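Local coordinates for protein dihydropteroate synthase (PDB 6DAY) that probably condenses para-aminobenzoate with 6-hydroxymethyl-7,8-dihydropterin diphosphate to give 7,8-dihydropteroate, a precursor of folate, with magnesium as cofactor, at residues D[223-228]-D[240-245]. Residues are numbered along the deposited sequence; the frame is centred on the assembly and turned at random.
Sequences LSRKRS and QRVAGS. With PAB (4-aminobenzoic acid), chain R; PAB (4-aminobenzoic acid), chain N.
With CG beside its backbone N (chi1 -64°) and the chain extended from there to NE, R241 reaches across to the carbonyl oxygen of R225 and the guanidinium of R227, while S245, with the same first torsion, turns OG to the backbone N of R225. The contact belongs to a TIM barrel: the loop after strand 220-221, a type II turn from L223 to K226, leads into helix 227-233 and rests on the first turn of helix 242-254. R241 NH1 donates to R225 O at 3.0 Å; the oxygen lies in the guanidinium plane, but the nitrogen stands 40° out of the carbonyl plane. R241 O receives S245 N and S245 OG from opposite faces, the hydroxyl at 2.7 Å. That bond commits the proton of S245 OG and leaves the oxygen to accept from R225 N at 2.8 Å, a chain of two hydrogen bonds from turn to helix N-terminus. The R225 side chain runs alongside V242 to a salt bridge with D264. R227 folds back so that one face of its guanidinium meets the edge of R241's, the planes 76° apart. NH1 of R227 and NH1 of R241 are 2.8 Å apart, with no hydrogen bond between them; this closeness is doubtful as modelled, and the nearby carboxylate probably offsets the like charges. The N-terminus of helix 227-233 receives that carboxylate, from 4-aminobenzoate, the substrate expected for this family: the alkyl chain of K226 lies along the ligand, K226 NZ comes to 3.2 Å from ring carbon C3, and R227 N donates to O1' at 2.9 Å.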
ATOM      1  N   LEU D 223     -18.710   3.440   2.078  1.00 21.44           N
ATOM      2  CA  LEU D 223     -18.109   3.327   3.402  1.00 24.18           C
ATOM      3  C   LEU D 223     -16.695   2.787   3.324  1.00 35.82           C
ATOM      4  O   LEU D 223     -16.143   2.356   4.339  1.00 36.16           O
ATOM      5  CB  LEU D 223     -18.941   2.408   4.304  1.00 28.94           C
ATOM      6  CG  LEU D 223     -20.370   2.864   4.541  1.00 30.30           C
ATOM      7  CD1 LEU D 223     -21.348   1.967   3.782  1.00 41.90           C
ATOM      8  CD2 LEU D 223     -20.653   2.845   6.009  1.00 34.78           C
ATOM      9  N   SER D 224     -16.093   2.829   2.145  1.00 20.41           N
ATOM     10  CA  SER D 224     -14.859   2.072   1.906  1.00 19.47           C
ATOM     11  C   SER D 224     -13.682   2.572   2.729  1.00 20.01           C
ATOM     12  O   SER D 224     -13.197   3.705   2.546  1.00 22.59           O
ATOM     13  CB  SER D 224     -14.544   2.086   0.412  1.00 22.55           C
ATOM     14  OG  SER D 224     -13.409   1.271   0.121  1.00 23.63           O
ATOM     15  N   ARG D 225     -13.164   1.694   3.585  1.00 22.57           N
ATOM     16  CA  ARG D 225     -11.987   1.939   4.409  1.00 24.78           C
ATOM     17  C   ARG D 225     -12.136   3.163   5.286  1.00 25.04           C
ATOM     18  O   ARG D 225     -11.147   3.736   5.728  1.00 26.27           O
ATOM     19  CB  ARG D 225     -10.719   2.042   3.565  1.00 28.11           C
ATOM     20  CG  ARG D 225     -10.528   0.885   2.596  1.00 23.37           C
ATOM     21  CD  ARG D 225      -9.141   1.034   1.926  1.00 23.48           C
ATOM     22  NE  ARG D 225      -8.846  -0.118   1.087  1.00 26.03           N
ATOM     23  CZ  ARG D 225      -7.680  -0.331   0.492  1.00 60.58           C
ATOM     24  NH1 ARG D 225      -6.685   0.543   0.617  1.00 42.65           N
ATOM     25  NH2 ARG D 225      -7.513  -1.423  -0.230  1.00 37.98           N
ATOM     26  N   LYS D 226     -13.363   3.573   5.578  1.00 24.09           N
ATOM     27  CA  LYS D 226     -13.516   4.782   6.362  1.00 24.67           C
ATOM     28  C   LYS D 226     -13.216   4.551   7.845  1.00 35.53           C
ATOM     29  O   LYS D 226     -13.189   3.412   8.364  1.00 26.48           O
ATOM     30  CB  LYS D 226     -14.925   5.309   6.188  1.00 32.78           C
ATOM     31  CG  LYS D 226     -15.173   5.720   4.746  1.00 40.27           C
ATOM     32  CD  LYS D 226     -16.103   6.887   4.683  1.00 31.31           C
ATOM     33  CE  LYS D 226     -16.328   7.340   3.234  1.00 41.61           C
ATOM     34  NZ  LYS D 226     -15.110   7.885   2.605  1.00 51.93           N
ATOM     35  N   ARG D 227     -12.994   5.680   8.524  1.00 26.21           N
ATOM     36  CA  ARG D 227     -12.616   5.690   9.927  1.00 24.50           C
ATOM     37  C   ARG D 227     -13.648   4.928  10.757  1.00 26.78           C
ATOM     38  O   ARG D 227     -13.287   4.211  11.685  1.00 33.27           O
ATOM     39  CB  ARG D 227     -12.444   7.135  10.430  1.00 28.83           C
ATOM     40  CG  ARG D 227     -11.066   7.756  10.104  1.00 86.30           C
ATOM     41  CD  ARG D 227      -9.916   6.884  10.650  1.00100.97           C
ATOM     42  NE  ARG D 227      -8.595   7.112  10.043  1.00 55.34           N
ATOM     43  CZ  ARG D 227      -8.320   7.039   8.740  1.00 52.64           C
ATOM     44  NH1 ARG D 227      -9.265   6.763   7.856  1.00 58.10           N
ATOM     45  NH2 ARG D 227      -7.086   7.256   8.315  1.00 57.40           N
ATOM     46  N   SER D 228     -14.936   5.066  10.422  1.00 25.87           N
ATOM     47  CA  SER D 228     -15.981   4.346  11.165  1.00 26.02           C
ATOM     48  C   SER D 228     -15.829   2.834  11.047  1.00 29.35           C
ATOM     49  O   SER D 228     -16.117   2.105  12.000  1.00 27.05           O
ATOM     50  CB  SER D 228     -17.364   4.780  10.663  1.00 32.84           C
ATOM     51  OG  SER D 228     -17.741   6.020  11.237  1.00 88.11           O
ATOM     52  N   GLN D 240      -6.271  -2.308   6.300  1.00 29.47           N
ATOM     53  CA  GLN D 240      -6.717  -3.400   7.168  1.00 25.65           C
ATOM     54  C   GLN D 240      -8.230  -3.463   7.259  1.00 27.05           C
ATOM     55  O   GLN D 240      -8.778  -4.371   7.899  1.00 31.59           O
ATOM     56  CB  GLN D 240      -6.129  -3.230   8.562  1.00 30.55           C
ATOM     57  CG  GLN D 240      -4.605  -3.372   8.596  1.00 38.77           C
ATOM     58  CD  GLN D 240      -4.015  -2.915   9.913  1.00 61.53           C
ATOM     59  OE1 GLN D 240      -4.538  -2.013  10.558  1.00 47.97           O
ATOM     60  NE2 GLN D 240      -2.923  -3.548  10.323  1.00 72.61           N
ATOM     61  N   ARG D 241      -8.918  -2.506   6.650  1.00 24.74           N
ATOM     62  CA  ARG D 241     -10.354  -2.361   6.795  1.00 21.20           C
ATOM     63  C   ARG D 241     -11.136  -3.023   5.681  1.00 21.15           C
ATOM     64  O   ARG D 241     -12.325  -2.688   5.498  1.00 26.75           O
ATOM     65  CB  ARG D 241     -10.696  -0.857   6.837  1.00 20.98           C
ATOM     66  CG  ARG D 241     -10.093  -0.206   8.069  1.00 23.83           C
ATOM     67  CD  ARG D 241     -10.315   1.320   8.033  1.00 22.33           C
ATOM     68  NE  ARG D 241      -9.550   1.918   9.128  1.00 27.45           N
ATOM     69  CZ  ARG D 241      -9.292   3.211   9.235  1.00 25.71           C
ATOM     70  NH1 ARG D 241      -9.752   4.046   8.312  1.00 27.54           N
ATOM     71  NH2 ARG D 241      -8.602   3.676  10.277  1.00 33.62           N
ATOM     72  N   VAL D 242     -10.499  -3.856   4.866  1.00 21.60           N
ATOM     73  CA  VAL D 242     -11.198  -4.337   3.673  1.00 18.80           C
ATOM     74  C   VAL D 242     -12.389  -5.219   4.043  1.00 20.11           C
ATOM     75  O   VAL D 242     -13.474  -5.082   3.480  1.00 23.40           O
ATOM     76  CB  VAL D 242     -10.239  -5.071   2.738  1.00 20.81           C
ATOM     77  CG1 VAL D 242     -11.003  -5.521   1.512  1.00 23.14           C
ATOM     78  CG2 VAL D 242      -9.096  -4.117   2.375  1.00 26.07           C
ATOM     79  N   ALA D 243     -12.160  -6.229   4.892  1.00 21.02           N
ATOM     80  CA  ALA D 243     -13.266  -7.136   5.168  1.00 23.03           C
ATOM     81  C   ALA D 243     -14.452  -6.403   5.760  1.00 21.59           C
ATOM     82  O   ALA D 243     -15.611  -6.635   5.362  1.00 23.06           O
ATOM     83  CB  ALA D 243     -12.784  -8.262   6.091  1.00 21.21           C
ATOM     84  N   GLY D 244     -14.196  -5.537   6.726  1.00 21.17           N
ATOM     85  CA  GLY D 244     -15.283  -4.744   7.301  1.00 22.37           C
ATOM     86  C   GLY D 244     -15.972  -3.840   6.285  1.00 25.45           C
ATOM     87  O   GLY D 244     -17.195  -3.650   6.348  1.00 21.27           O
ATOM     88  N   SER D 245     -15.205  -3.293   5.313  1.00 20.27           N
ATOM     89  CA  SER D 245     -15.779  -2.465   4.270  1.00 21.87           C
ATOM     90  C   SER D 245     -16.661  -3.268   3.328  1.00 25.39           C
ATOM     91  O   SER D 245     -17.762  -2.829   2.988  1.00 21.88           O
ATOM     92  CB  SER D 245     -14.660  -1.766   3.475  1.00 25.05           C
ATOM     93  OG  SER D 245     -13.968  -0.895   4.342  1.00 22.07           O
TER
HETATM   94  C1' PAB R 401     -13.578   8.929   6.705  1.00 40.21           C
HETATM   95  O1' PAB R 401     -12.649   8.104   6.889  1.00 37.92           O
HETATM   96  O2' PAB R 401     -14.427   9.117   7.599  1.00 40.04           O
HETATM   97  C1  PAB R 401     -13.674   9.694   5.396  1.00 44.24           C
HETATM   98  C2  PAB R 401     -12.778   9.373   4.393  1.00 46.02           C
HETATM   99  C3  PAB R 401     -12.822  10.036   3.185  1.00 47.51           C
HETATM  100  C4  PAB R 401     -13.760  11.034   2.981  1.00 48.06           C
HETATM  101  C5  PAB R 401     -14.662  11.362   3.992  1.00 47.60           C
HETATM  102  C6  PAB R 401     -14.627  10.693   5.204  1.00 45.72           C
HETATM  103  N4  PAB R 401     -13.772  11.726   1.698  1.00 47.78           N
HETATM  104  C1' PAB N 401     -13.502  -9.908   2.428  1.00 58.21           C
HETATM  105  O1' PAB N 401     -14.101 -10.437   3.405  1.00 58.78           O
HETATM  106  O2' PAB N 401     -14.131  -9.450   1.436  1.00 58.80           O
HETATM  107  C1  PAB N 401     -11.988  -9.789   2.494  1.00 56.16           C
HETATM  108  C2  PAB N 401     -11.301 -10.470   3.480  1.00 55.18           C
HETATM  109  C3  PAB N 401      -9.925 -10.352   3.566  1.00 55.01           C
HETATM  110  C4  PAB N 401      -9.258  -9.557   2.664  1.00 55.73           C
HETATM  111  C5  PAB N 401      -9.948  -8.869   1.681  1.00 55.04           C
HETATM  112  C6  PAB N 401     -11.321  -8.986   1.591  1.00 55.29           C
HETATM  113  N4  PAB N 401      -7.815  -9.431   2.744  1.00 57.06           N